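Local coordinates for uncharacterized protein (Arthrobacter sp., PDB 3KOP) that is of unknown function but adopts a cyclophilin-like fold and is found in an assembly of six chains, at residues R22-T27 with C35-L40; S58-H63 with G172-E177; G64-N69 with N137-G142; I71-P76 with L179-A184; P94-Y99 with G149-T154. One frame throughout, in Å; residues are numbered along the deposited sequence.

Contact 5 lies deepest, its centre about 4 Å from that of the chain, and contacts 4 and 1 follow at about 8 and 9 Å; contacts 3 and 2 sit farther out, at about 15 and 16 Å, and both touch the same second subunit, while contacts 4 and 5 reach other chains at few places. Contacts 1 and 5 are antiparallel strand pairs built on backbone ladders, and they adjoin through strands 33-39 and 145-157. Contact 4 instead crosses between strands that are not directly paired, with apolar packing and one hydrogen bond from an asparagine side-chain amide. Away from the regular ladder, contacts 2 and 3 rely on side-chain amides and bridging waters.

Contact 1 (R22-T27 with C35-L40); sequences RYINIT and CKALLL
Ile24 and Ala37 form a hydrogen-bonded pair in an antiparallel beta hairpin, strand 23-28 against strand 33-39, within the cyclophilin-like fold. The backbone bonds come first: Ile24 N gives to Ala37 O and Ala37 N to Ile24 O, each at 2.9 Å, and Ile26 and Cys35 repeat the exchange. Leu39 N adds a nearly straight bond to Arg22 O (3.0 Å, 169°), while a water accepts from Arg22 N and donates to Leu39 O. At the non-hydrogen-bonded positions the link is a CA-H...O contact, as from Tyr23 CA to Ala37 O at 3.2 Å. Apolar packing occupies the face of Ile24, Ile26, Cys35 and Ala37. Ala37 CB touches both Ile24 CG1 and Ile26 CD1, 3.9 Å from each, and Ile24 CG2 meets Leu39 CD1 at 3.7 Å, the two side chains crossing at about a right angle. The other face is mixed, with Tyr23, Asn25, Lys36 and Leu38. With CG anti to the carbonyl carbon (chi1 -62°), the Tyr23 ring lies obliquely alongside Leu38, whose CD1 stands 4.1 Å from the ring centroid in an off-centre CH-pi contact; Lys36 CD brushes Tyr23 CB. Arg22 lies with one guanidinium face over Leu39 CD2 and forms a salt bridge to Asp41. Strand 178-183 pairs with strand 23-28 and strand 145-157 with strand 33-39, while helix 45-54 brings Trp52 onto Ile24 and Leu39.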
# COMPACT_ATOMS: atom_id res chain seq x y z
N ARG F 22 -0.35 25.94 -24.43
CA ARG F 22 -0.61 27.08 -23.53
C ARG F 22 -0.03 26.86 -22.16
O ARG F 22 0.15 25.71 -21.74
CB ARG F 22 -2.08 27.35 -23.34
CG ARG F 22 -3.00 26.35 -23.79
CD ARG F 22 -4.44 26.76 -23.44
NE ARG F 22 -5.22 25.60 -23.06
CZ ARG F 22 -6.53 25.60 -22.82
NH1 ARG F 22 -7.25 26.72 -22.87
NH2 ARG F 22 -7.13 24.48 -22.50
N TYR F 23 0.22 27.96 -21.45
CA TYR F 23 0.96 27.95 -20.22
C TYR F 23 0.24 28.71 -19.13
O TYR F 23 -0.55 29.66 -19.41
CB TYR F 23 2.35 28.56 -20.43
CG TYR F 23 3.18 27.79 -21.41
CD1 TYR F 23 4.05 26.78 -20.99
CD2 TYR F 23 3.08 28.04 -22.79
CE1 TYR F 23 4.80 26.04 -21.92
CE2 TYR F 23 3.83 27.29 -23.71
CZ TYR F 23 4.69 26.33 -23.27
OH TYR F 23 5.40 25.64 -24.20
N ILE F 24 0.49 28.30 -17.90
CA ILE F 24 -0.00 29.01 -16.73
C ILE F 24 1.18 29.42 -15.86
O ILE F 24 2.23 28.76 -15.84
CB ILE F 24 -1.03 28.14 -15.93
CG1 ILE F 24 -0.38 26.83 -15.43
CG2 ILE F 24 -2.26 27.85 -16.83
CD1 ILE F 24 -1.20 26.03 -14.45
N ASN F 25 1.03 30.55 -15.20
CA ASN F 25 1.93 30.99 -14.17
C ASN F 25 1.41 30.56 -12.81
O ASN F 25 0.20 30.64 -12.52
CB ASN F 25 2.10 32.51 -14.22
CG ASN F 25 2.90 32.95 -15.41
OD1 ASN F 25 3.86 32.27 -15.80
ND2 ASN F 25 2.51 34.07 -16.02
N ILE F 26 2.33 30.13 -11.96
CA ILE F 26 2.02 29.69 -10.62
C ILE F 26 2.92 30.49 -9.69
O ILE F 26 4.14 30.40 -9.78
CB ILE F 26 2.27 28.20 -10.43
CG1 ILE F 26 1.52 27.38 -11.49
CG2 ILE F 26 1.85 27.78 -9.03
CD1 ILE F 26 1.91 25.85 -11.52
N THR F 27 2.30 31.27 -8.82
CA THR F 27 2.97 32.35 -8.10
C THR F 27 2.66 32.28 -6.63
O THR F 27 1.51 32.07 -6.24
CB THR F 27 2.49 33.74 -8.62
OG1 THR F 27 2.76 33.87 -10.03
CG2 THR F 27 3.20 34.89 -7.86
N CYS F 35 6.62 30.33 -11.14
CA CYS F 35 7.12 29.38 -12.10
C CYS F 35 6.08 29.27 -13.22
O CYS F 35 4.95 29.75 -13.08
CB CYS F 35 7.44 28.04 -11.41
SG CYS F 35 6.01 27.22 -10.77
N LYS F 36 6.46 28.65 -14.33
CA LYS F 36 5.57 28.50 -15.47
C LYS F 36 5.39 27.03 -15.78
O LYS F 36 6.35 26.27 -15.75
CB LYS F 36 6.12 29.21 -16.71
CG LYS F 36 5.15 29.19 -17.87
CD LYS F 36 5.73 29.73 -19.17
CE LYS F 36 5.87 31.19 -19.15
NZ LYS F 36 6.01 31.71 -20.59
N ALA F 37 4.15 26.66 -16.10
CA ALA F 37 3.77 25.29 -16.34
C ALA F 37 3.05 25.18 -17.66
O ALA F 37 2.25 26.04 -18.02
CB ALA F 37 2.87 24.78 -15.19
N LEU F 38 3.37 24.11 -18.38
CA LEU F 38 2.69 23.73 -19.58
C LEU F 38 1.43 23.00 -19.22
O LEU F 38 1.44 22.05 -18.45
CB LEU F 38 3.57 22.81 -20.40
CG LEU F 38 2.93 22.11 -21.57
CD1 LEU F 38 2.67 23.17 -22.72
CD2 LEU F 38 3.81 20.96 -22.05
N LEU F 39 0.34 23.43 -19.83
CA LEU F 39 -0.94 22.81 -19.61
C LEU F 39 -1.05 21.56 -20.48
O LEU F 39 -0.75 21.61 -21.65
CB LEU F 39 -2.00 23.82 -19.97
CG LEU F 39 -3.11 24.07 -19.02
CD1 LEU F 39 -2.62 24.29 -17.59
CD2 LEU F 39 -3.93 25.29 -19.53
N LEU F 40 -1.48 20.43 -19.89
CA LEU F 40 -1.43 19.14 -20.57
C LEU F 40 -2.74 18.88 -21.34
O LEU F 40 -3.54 18.00 -20.98
CB LEU F 40 -1.11 18.01 -19.58
CG LEU F 40 0.26 18.10 -18.88
CD1 LEU F 40 0.34 16.95 -17.87
CD2 LEU F 40 1.50 18.11 -19.87
O HOH W 1 -1.15 23.11 -23.82

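Contact 2 (S58-H63 with G172-E177); sequences SSQVFH and GGARDE
With chi1 at 167° the Gln60 chain runs out opposite its own amide nitrogen, and a bend at chi2 (75°) swings its amide from strand 57-63 across to Ala174, first residue of a type II beta turn. That turn, Ala174 to Glu177, follows helix 159-172 and leads into strand 178-183. Gln60 NE2 spends its hydrogens in two directions, both close to its own amide plane. One goes back to Val61 O (2.9 Å, 174°), arriving in the carbonyl plane on a lone pair; the other reaches Ala174 O at 2.8 Å from above that carbonyl's plane. Glu177 N, closing the turn at 3.0 Å, comes to Ala174 O from the opposite face, so two donors grip this oxygen. Gln60 OE1 accepts from two waters, one bound by Asp176 N and the other donating to Glu177 O. Were Gln60 an alanine, Ala174 O would probably lose its donor from the strand and each bridging water one of its partners. Val61 N adds a longer bond to Glu177 O (3.3 Å). Beside these polar links, Val61 CG1 packs on Glu177 CG at 3.5 Å, while the Glu177 carboxylate turns off to Lys30 N and Arg31. Met171 of a neighbouring subunit packs on Gln60. Ala174 CB, on the turn, packs against the strand, 3.7 Å from Val61 CG1 and 3.4 Å from Val61 O.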
# COMPACT_ATOMS: atom_id res chain seq x y z
N SER F 58 -6.83 31.83 -6.79
CA SER F 58 -5.91 32.37 -5.83
C SER F 58 -6.46 32.20 -4.44
O SER F 58 -7.59 32.60 -4.15
CB SER F 58 -5.71 33.85 -6.12
OG SER F 58 -4.67 34.39 -5.33
N SER F 59 -5.66 31.62 -3.58
CA SER F 59 -6.08 31.42 -2.22
C SER F 59 -4.90 31.08 -1.32
O SER F 59 -3.82 30.79 -1.79
CB SER F 59 -7.12 30.31 -2.19
OG SER F 59 -7.61 30.12 -0.89
N GLN F 60 -5.14 31.13 -0.02
CA GLN F 60 -4.14 30.77 1.01
C GLN F 60 -3.44 29.49 0.63
O GLN F 60 -4.07 28.51 0.24
CB GLN F 60 -4.88 30.59 2.36
CG GLN F 60 -4.09 29.92 3.45
CD GLN F 60 -3.06 30.85 4.04
OE1 GLN F 60 -3.42 31.90 4.54
NE2 GLN F 60 -1.77 30.46 3.99
N VAL F 61 -2.12 29.49 0.77
CA VAL F 61 -1.31 28.31 0.47
C VAL F 61 -1.20 27.40 1.70
O VAL F 61 -1.22 27.86 2.87
CB VAL F 61 0.12 28.70 -0.04
CG1 VAL F 61 1.02 29.15 1.13
CG2 VAL F 61 0.77 27.50 -0.83
N PHE F 62 -1.06 26.11 1.46
CA PHE F 62 -0.78 25.16 2.52
C PHE F 62 0.34 24.25 2.07
O PHE F 62 0.46 23.94 0.91
CB PHE F 62 -2.01 24.30 2.80
CG PHE F 62 -3.23 25.09 3.20
CD1 PHE F 62 -3.42 25.47 4.50
CD2 PHE F 62 -4.21 25.38 2.28
CE1 PHE F 62 -4.54 26.18 4.88
CE2 PHE F 62 -5.34 26.09 2.65
CZ PHE F 62 -5.50 26.49 3.95
N HIS F 63 1.20 23.85 3.00
CA HIS F 63 2.14 22.78 2.73
C HIS F 63 1.51 21.43 3.07
O HIS F 63 0.88 21.28 4.11
CB HIS F 63 3.40 22.92 3.54
CG HIS F 63 4.53 22.11 2.99
ND1 HIS F 63 4.54 20.74 3.05
CD2 HIS F 63 5.64 22.48 2.31
CE1 HIS F 63 5.63 20.29 2.44
NE2 HIS F 63 6.33 21.33 2.01
N GLY F 172 9.34 28.09 7.35
CA GLY F 172 9.01 29.47 7.72
C GLY F 172 7.52 29.77 7.79
O GLY F 172 7.13 30.84 8.26
N GLY F 173 6.68 28.84 7.35
CA GLY F 173 5.26 29.00 7.48
C GLY F 173 4.57 29.53 6.25
O GLY F 173 5.22 30.02 5.31
N ALA F 174 3.24 29.46 6.28
CA ALA F 174 2.37 29.90 5.17
C ALA F 174 1.57 31.17 5.46
O ALA F 174 0.74 31.55 4.65
CB ALA F 174 1.41 28.75 4.77
N ARG F 175 1.83 31.82 6.60
CA ARG F 175 1.08 33.03 7.00
C ARG F 175 1.15 34.11 5.95
O ARG F 175 2.24 34.50 5.55
CB ARG F 175 1.65 33.64 8.28
CG ARG F 175 1.52 32.80 9.51
CD ARG F 175 0.09 32.40 9.79
NE ARG F 175 0.05 31.53 10.97
CZ ARG F 175 -1.03 30.90 11.40
NH1 ARG F 175 -2.19 31.03 10.75
NH2 ARG F 175 -0.96 30.12 12.47
N ASP F 176 -0.02 34.60 5.55
CA ASP F 176 -0.16 35.70 4.60
C ASP F 176 0.38 35.34 3.23
O ASP F 176 0.59 36.22 2.41
CB ASP F 176 0.50 36.98 5.14
CG ASP F 176 -0.13 37.45 6.44
OD1 ASP F 176 -1.38 37.36 6.55
OD2 ASP F 176 0.62 37.89 7.35
N GLU F 177 0.58 34.05 2.98
CA GLU F 177 1.11 33.62 1.71
C GLU F 177 -0.04 33.12 0.91
O GLU F 177 -0.91 32.43 1.45
CB GLU F 177 2.19 32.54 1.88
CG GLU F 177 2.87 32.11 0.58
CD GLU F 177 3.47 33.27 -0.21
OE1 GLU F 177 2.72 33.95 -0.96
OE2 GLU F 177 4.71 33.47 -0.13
O HOH W 2 -2.24 33.46 6.35
O HOH W 3 -2.86 34.12 2.67

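Contact 3 (G64-N69 with N137-G142); sequences GKYARN and NLLLNG
Asn137 OD1 is gripped twice by Asn69: the backbone N bonds to it at 2.8 Å, tilted 34° from the carbonyl plane, and the side-chain ND2 adds a weak bond at 3.3 Å. The two side chains cross at about a right angle, their amide planes 76° apart. Asn69 ND2 also donates to Ser111 O of a neighbouring subunit. Asn137 ND2 is held by Gly134 O and Pro92 O, which fixes the flip of the amide. At the other end of the contact, Asn141 CB sits over the centre of the Tyr66 ring, 3.6 Å from the centroid. The Asn141 amide stands nearly upright on that ring (83°), and its ND2 makes a weak bond to Tyr66 OH; its OD1 accepts from Asp143 N and Thr144 N. Between these ends, Ala67 CB meets Leu139 CD2 at 3.7 Å, and a water links Tyr66 O to Leu138 N. Arg68 extends to Asp143 of a neighbouring subunit. The loop joining strands 57-63 and 70-76 is thus fastened to 137-142 by asparagine amides, an aromatic face and a water instead of a strand ladder, and the buried Asn137 amide finds partners at both its oxygen and its nitrogen.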
# COMPACT_ATOMS: atom_id res chain seq x y z
N GLY F 64 1.74 20.42 2.24
CA GLY F 64 1.14 19.11 2.53
C GLY F 64 1.68 18.49 3.80
O GLY F 64 2.85 18.75 4.19
N LYS F 65 0.83 17.72 4.48
CA LYS F 65 1.26 16.97 5.67
C LYS F 65 1.39 15.47 5.39
O LYS F 65 2.01 14.76 6.16
CB LYS F 65 0.29 17.12 6.83
CG LYS F 65 0.14 18.51 7.45
CD LYS F 65 -0.84 18.35 8.63
CE LYS F 65 -1.33 19.64 9.23
NZ LYS F 65 -2.01 19.41 10.61
N TYR F 66 0.76 14.96 4.34
CA TYR F 66 0.94 13.54 4.00
C TYR F 66 1.56 13.28 2.64
O TYR F 66 2.28 12.30 2.49
CB TYR F 66 -0.34 12.73 4.19
CG TYR F 66 -1.48 13.13 3.30
CD1 TYR F 66 -1.57 12.63 2.02
CD2 TYR F 66 -2.49 13.96 3.75
CE1 TYR F 66 -2.60 12.94 1.21
CE2 TYR F 66 -3.54 14.33 2.90
CZ TYR F 66 -3.58 13.80 1.65
OH TYR F 66 -4.59 14.11 0.78
N ALA F 67 1.30 14.14 1.65
CA ALA F 67 1.75 13.92 0.27
C ALA F 67 3.21 14.36 0.02
O ALA F 67 3.74 14.27 -1.09
CB ALA F 67 0.78 14.62 -0.72
N ARG F 68 3.83 14.83 1.09
CA ARG F 68 5.24 15.12 1.16
C ARG F 68 5.67 16.40 0.49
O ARG F 68 5.48 17.45 1.09
CB ARG F 68 6.12 13.92 0.80
CG ARG F 68 7.48 14.09 1.49
CD ARG F 68 8.27 12.93 1.20
NE ARG F 68 9.49 12.87 1.96
CZ ARG F 68 10.41 11.94 1.78
NH1 ARG F 68 10.20 11.01 0.87
NH2 ARG F 68 11.52 11.92 2.53
N ASN F 69 6.27 16.35 -0.71
CA ASN F 69 6.81 17.56 -1.34
C ASN F 69 5.76 18.29 -2.15
O ASN F 69 5.82 18.39 -3.39
CB ASN F 69 8.06 17.22 -2.14
CG ASN F 69 9.15 16.65 -1.25
OD1 ASN F 69 9.60 17.35 -0.35
ND2 ASN F 69 9.52 15.40 -1.47
N ASN F 137 6.88 10.97 -3.32
CA ASN F 137 5.62 11.39 -2.69
C ASN F 137 4.60 10.29 -2.88
O ASN F 137 4.58 9.64 -3.94
CB ASN F 137 5.08 12.63 -3.39
CG ASN F 137 6.14 13.70 -3.58
OD1 ASN F 137 6.64 14.30 -2.62
ND2 ASN F 137 6.47 13.95 -4.83
N LEU F 138 3.73 10.07 -1.90
CA LEU F 138 2.59 9.16 -2.07
C LEU F 138 1.30 9.87 -1.72
O LEU F 138 1.17 10.50 -0.64
CB LEU F 138 2.78 7.91 -1.20
CG LEU F 138 3.90 6.96 -1.57
CD1 LEU F 138 4.16 6.00 -0.37
CD2 LEU F 138 3.48 6.15 -2.83
N LEU F 139 0.34 9.78 -2.64
CA LEU F 139 -0.97 10.37 -2.46
C LEU F 139 -1.87 9.37 -1.75
O LEU F 139 -2.76 8.69 -2.33
CB LEU F 139 -1.55 10.87 -3.78
CG LEU F 139 -1.10 12.31 -4.15
CD1 LEU F 139 -1.46 12.64 -5.58
CD2 LEU F 139 -1.72 13.36 -3.18
N LEU F 140 -1.63 9.29 -0.45
CA LEU F 140 -2.22 8.27 0.41
C LEU F 140 -2.31 8.85 1.82
O LEU F 140 -1.33 9.41 2.31
CB LEU F 140 -1.31 7.04 0.40
CG LEU F 140 -1.52 5.88 1.34
CD1 LEU F 140 -2.88 5.35 1.26
CD2 LEU F 140 -0.52 4.77 1.00
N ASN F 141 -3.48 8.73 2.44
CA ASN F 141 -3.70 9.24 3.78
C ASN F 141 -4.54 8.30 4.63
O ASN F 141 -5.14 7.34 4.16
CB ASN F 141 -4.32 10.66 3.76
CG ASN F 141 -5.78 10.69 3.26
OD1 ASN F 141 -6.63 9.91 3.69
ND2 ASN F 141 -6.07 11.66 2.40
N GLY F 142 -4.52 8.56 5.93
CA GLY F 142 -5.24 7.76 6.90
C GLY F 142 -6.72 8.04 7.06
O GLY F 142 -7.35 7.43 7.90
O HOH W 4 3.86 10.73 0.96

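Contact 4 (I71-P76 with L179-A184); sequences IYNLVP and LTFSRA
Asn73 and Leu179 meet where strand 71-76 passes strand 179-183 at 75°, the two axes 7.6 Å apart at their closest. Everything tight lies near this crossing. Asn73 ND2 donates to Leu179 O at 2.9 Å; the oxygen lies close to the plane of the donor amide, but the nitrogen stands above the plane of the Leu179 carbonyl, not on a lone pair, and the N-H...O angle is a modest 139°. The same nitrogen lies at the edge of the Phe181 ring, 3.6 Å from CE1, with the ring and amide planes 64° apart. The Leu179 side chain leaves its backbone with CG trans to the amide nitrogen, and from there its two methyl branches divide the work: CD2 rests on the peptide between Tyr72 and Asn73, 3.8 Å from both Tyr72 C and Asn73 N, while CD1 meets Ile71 CD1 at 4.0 Å. Beyond the crossing the strands part quickly. The side chain of Val75 comes no nearer than 6.5 Å to 179-184, Pro76 is exposed, and Arg183 stretches off at the surface toward Trp52. These two strands are not sheet partners. Strand 57-63 pairs with both and so links them, strand 125-132 borders 70-76, and strand 23-28 flanks 178-183, its Ile26 packing on Leu179 and Phe181; the contact spans from one strand to the other in a buried part of the cyclophilin-like fold.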
# COMPACT_ATOMS: atom_id res chain seq x y z
N ILE F 71 2.82 21.72 -2.11
CA ILE F 71 2.05 22.87 -1.61
C ILE F 71 0.75 22.90 -2.40
O ILE F 71 0.66 22.34 -3.48
CB ILE F 71 2.79 24.24 -1.70
CG1 ILE F 71 3.22 24.58 -3.14
CG2 ILE F 71 3.95 24.27 -0.72
CD1 ILE F 71 3.47 26.11 -3.43
N TYR F 72 -0.28 23.54 -1.85
CA TYR F 72 -1.56 23.57 -2.53
C TYR F 72 -2.44 24.71 -2.00
O TYR F 72 -2.11 25.33 -0.98
CB TYR F 72 -2.28 22.24 -2.36
CG TYR F 72 -2.65 21.92 -0.95
CD1 TYR F 72 -1.71 21.34 -0.08
CD2 TYR F 72 -3.93 22.23 -0.45
CE1 TYR F 72 -2.05 21.05 1.23
CE2 TYR F 72 -4.27 21.94 0.88
CZ TYR F 72 -3.32 21.36 1.70
OH TYR F 72 -3.61 21.06 3.00
N ASN F 73 -3.50 25.02 -2.73
CA ASN F 73 -4.54 25.88 -2.23
C ASN F 73 -5.86 25.13 -2.37
O ASN F 73 -5.91 24.05 -2.97
CB ASN F 73 -4.52 27.27 -2.92
CG ASN F 73 -4.96 27.26 -4.39
OD1 ASN F 73 -5.54 26.30 -4.88
ND2 ASN F 73 -4.66 28.35 -5.11
N LEU F 74 -6.90 25.72 -1.79
CA LEU F 74 -8.24 25.16 -1.82
C LEU F 74 -9.20 26.27 -2.24
O LEU F 74 -9.22 27.33 -1.64
CB LEU F 74 -8.64 24.64 -0.44
CG LEU F 74 -7.80 23.54 0.21
CD1 LEU F 74 -8.28 23.28 1.64
CD2 LEU F 74 -7.81 22.25 -0.63
N VAL F 75 -9.99 26.02 -3.28
CA VAL F 75 -10.92 27.01 -3.80
C VAL F 75 -12.30 26.36 -4.02
O VAL F 75 -12.38 25.14 -4.23
CB VAL F 75 -10.41 27.62 -5.13
CG1 VAL F 75 -9.02 28.34 -4.91
CG2 VAL F 75 -10.36 26.58 -6.25
N PRO F 76 -13.37 27.16 -3.97
CA PRO F 76 -14.66 26.62 -4.35
C PRO F 76 -14.64 26.08 -5.78
O PRO F 76 -13.91 26.62 -6.63
CB PRO F 76 -15.61 27.84 -4.25
CG PRO F 76 -14.86 28.87 -3.48
CD PRO F 76 -13.43 28.61 -3.69
N LEU F 179 -1.22 31.39 -2.94
CA LEU F 179 -0.84 30.68 -4.15
C LEU F 179 -1.82 31.00 -5.29
O LEU F 179 -3.03 30.74 -5.21
CB LEU F 179 -0.82 29.17 -3.87
CG LEU F 179 -0.47 28.25 -5.04
CD1 LEU F 179 0.99 28.43 -5.51
CD2 LEU F 179 -0.77 26.78 -4.66
N THR F 180 -1.27 31.53 -6.38
CA THR F 180 -2.07 32.04 -7.48
C THR F 180 -1.78 31.34 -8.80
O THR F 180 -0.63 31.27 -9.25
CB THR F 180 -1.87 33.57 -7.63
OG1 THR F 180 -2.31 34.21 -6.43
CG2 THR F 180 -2.68 34.11 -8.82
N PHE F 181 -2.83 30.79 -9.40
CA PHE F 181 -2.76 30.27 -10.75
C PHE F 181 -3.36 31.27 -11.74
O PHE F 181 -4.49 31.73 -11.57
CB PHE F 181 -3.47 28.91 -10.84
CG PHE F 181 -2.90 27.84 -9.90
CD1 PHE F 181 -3.23 27.83 -8.57
CD2 PHE F 181 -2.09 26.82 -10.40
CE1 PHE F 181 -2.73 26.84 -7.72
CE2 PHE F 181 -1.60 25.83 -9.57
CZ PHE F 181 -1.93 25.84 -8.22
N SER F 182 -2.61 31.57 -12.80
CA SER F 182 -3.03 32.59 -13.79
C SER F 182 -2.60 32.18 -15.18
O SER F 182 -1.68 31.37 -15.35
CB SER F 182 -2.44 33.96 -13.43
OG SER F 182 -1.00 33.95 -13.45
N ARG F 183 -3.25 32.74 -16.19
CA ARG F 183 -2.86 32.47 -17.57
C ARG F 183 -1.56 33.22 -17.92
O ARG F 183 -1.39 34.39 -17.53
CB ARG F 183 -3.95 32.93 -18.53
CG ARG F 183 -5.25 32.23 -18.33
CD ARG F 183 -6.34 32.90 -19.17
NE ARG F 183 -7.61 32.30 -18.89
CZ ARG F 183 -8.78 32.78 -19.26
NH1 ARG F 183 -8.86 33.93 -19.94
NH2 ARG F 183 -9.88 32.13 -18.93
N ALA F 184 -0.66 32.52 -18.61
CA ALA F 184 0.62 33.10 -19.04
C ALA F 184 0.43 33.70 -20.41
O ALA F 184 -0.17 33.06 -21.28
CB ALA F 184 1.69 32.05 -19.10

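Contact 5 (P94-Y99 with G149-T154); sequences PGDVCY and GNVFAT
Phe152 and Ala153 both face Val97, making a classic beta bulge in the antiparallel pairing of strand 96-103 with strand 145-157. Val97 O takes a bond from Phe152 N (2.9 Å, 166°), and Val97 N gives one to Ala153 O at 3.0 Å; past the bulge, Tyr99 and Asn150 exchange a reciprocal pair of backbone bonds. From CB, the Phe152 chain turns CG into the position between backbone N and carbonyl carbon (chi1 76°), and the ring turns back with its edge toward the neighbouring strand. CG is 4.0 Å from Val97 O. Farther out, CD1 comes within 3.4 Å of Val97 O and also touches Tyr99 CB. CE1 lies 3.6 Å from Cys98 C, which meets the ring at its edge, and CZ ends 3.5 Å from Val97 CG1. Leu39 and helix 45-54, through Thr47 and Val51, pack against the same side chain. Cutting Phe152 back to an alanine is likely to open a gap beside Val97 CG1 and Tyr99 CB and to weaken the packing of the strand pair on helix 45-54. On the same face Val97 CB also packs on Ala153 CB at 3.8 Å. The opposite face carries Asp96, Cys98 and Val151; Asp96 OD2 accepts from Ile93 N and forms a salt bridge to Arg135 of a neighbouring subunit. There Val151 CG2 lies 3.9 Å from Cys98 SG.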
# COMPACT_ATOMS: atom_id res chain seq x y z
N PRO F 94 8.37 15.53 -9.34
CA PRO F 94 8.70 16.95 -9.33
C PRO F 94 8.17 17.62 -10.60
O PRO F 94 8.29 17.09 -11.68
CB PRO F 94 10.24 16.95 -9.32
CG PRO F 94 10.62 15.65 -8.68
CD PRO F 94 9.55 14.69 -9.13
N GLY F 95 7.57 18.77 -10.42
CA GLY F 95 6.99 19.52 -11.51
C GLY F 95 5.53 19.26 -11.80
O GLY F 95 4.93 20.01 -12.54
N ASP F 96 4.95 18.20 -11.26
CA ASP F 96 3.52 17.94 -11.46
C ASP F 96 2.65 19.01 -10.83
O ASP F 96 2.92 19.53 -9.70
CB ASP F 96 3.06 16.66 -10.79
CG ASP F 96 3.41 15.41 -11.54
OD1 ASP F 96 3.78 15.44 -12.74
OD2 ASP F 96 3.27 14.34 -10.88
N VAL F 97 1.59 19.31 -11.54
CA VAL F 97 0.53 20.16 -11.06
C VAL F 97 -0.74 19.36 -11.11
O VAL F 97 -1.14 18.83 -12.18
CB VAL F 97 0.41 21.51 -11.83
CG1 VAL F 97 -0.63 22.40 -11.16
CG2 VAL F 97 1.76 22.22 -11.95
N CYS F 98 -1.38 19.23 -9.95
CA CYS F 98 -2.52 18.33 -9.79
C CYS F 98 -3.83 19.02 -9.42
O CYS F 98 -3.84 20.05 -8.74
CB CYS F 98 -2.20 17.30 -8.72
SG CYS F 98 -0.98 16.07 -9.25
N TYR F 99 -4.93 18.38 -9.82
CA TYR F 99 -6.28 18.82 -9.52
C TYR F 99 -6.99 17.68 -8.79
O TYR F 99 -6.99 16.53 -9.28
CB TYR F 99 -6.99 19.14 -10.82
CG TYR F 99 -8.44 19.64 -10.78
CD1 TYR F 99 -9.48 18.84 -10.33
CD2 TYR F 99 -8.77 20.86 -11.31
CE1 TYR F 99 -10.78 19.28 -10.36
CE2 TYR F 99 -10.07 21.31 -11.35
CZ TYR F 99 -11.07 20.53 -10.85
OH TYR F 99 -12.38 20.97 -10.92
N GLY F 149 -4.71 12.27 -7.82
CA GLY F 149 -4.82 13.60 -8.36
C GLY F 149 -4.74 13.58 -9.88
O GLY F 149 -3.97 12.82 -10.46
N ASN F 150 -5.53 14.44 -10.54
CA ASN F 150 -5.42 14.62 -12.01
C ASN F 150 -4.18 15.45 -12.30
O ASN F 150 -4.08 16.61 -11.84
CB ASN F 150 -6.62 15.38 -12.62
CG ASN F 150 -7.93 14.60 -12.60
OD1 ASN F 150 -8.01 13.49 -12.08
ND2 ASN F 150 -8.97 15.17 -13.23
N VAL F 151 -3.23 14.91 -13.05
CA VAL F 151 -2.01 15.66 -13.41
C VAL F 151 -2.35 16.45 -14.67
O VAL F 151 -2.57 15.87 -15.75
CB VAL F 151 -0.78 14.74 -13.69
CG1 VAL F 151 0.43 15.58 -14.18
CG2 VAL F 151 -0.41 13.88 -12.46
N PHE F 152 -2.40 17.78 -14.55
CA PHE F 152 -2.90 18.60 -15.68
C PHE F 152 -1.91 19.64 -16.20
O PHE F 152 -2.18 20.32 -17.19
CB PHE F 152 -4.24 19.27 -15.29
CG PHE F 152 -4.10 20.46 -14.37
CD1 PHE F 152 -4.12 20.29 -12.98
CD2 PHE F 152 -3.96 21.75 -14.87
CE1 PHE F 152 -4.00 21.34 -12.14
CE2 PHE F 152 -3.82 22.82 -14.01
CZ PHE F 152 -3.83 22.61 -12.64
N ALA F 153 -0.77 19.76 -15.54
CA ALA F 153 0.27 20.65 -15.98
C ALA F 153 1.62 20.20 -15.47
O ALA F 153 1.71 19.41 -14.49
CB ALA F 153 -0.01 22.08 -15.57
N THR F 154 2.65 20.65 -16.16
CA THR F 154 4.00 20.33 -15.76
C THR F 154 4.87 21.57 -15.81
O THR F 154 4.89 22.32 -16.80
CB THR F 154 4.59 19.20 -16.59
OG1 THR F 154 5.73 18.67 -15.91
CG2 THR F 154 4.97 19.67 -18.01
O HOH W 5 6.68 16.73 -13.92
O HOH W 6 3.57 16.85 -14.93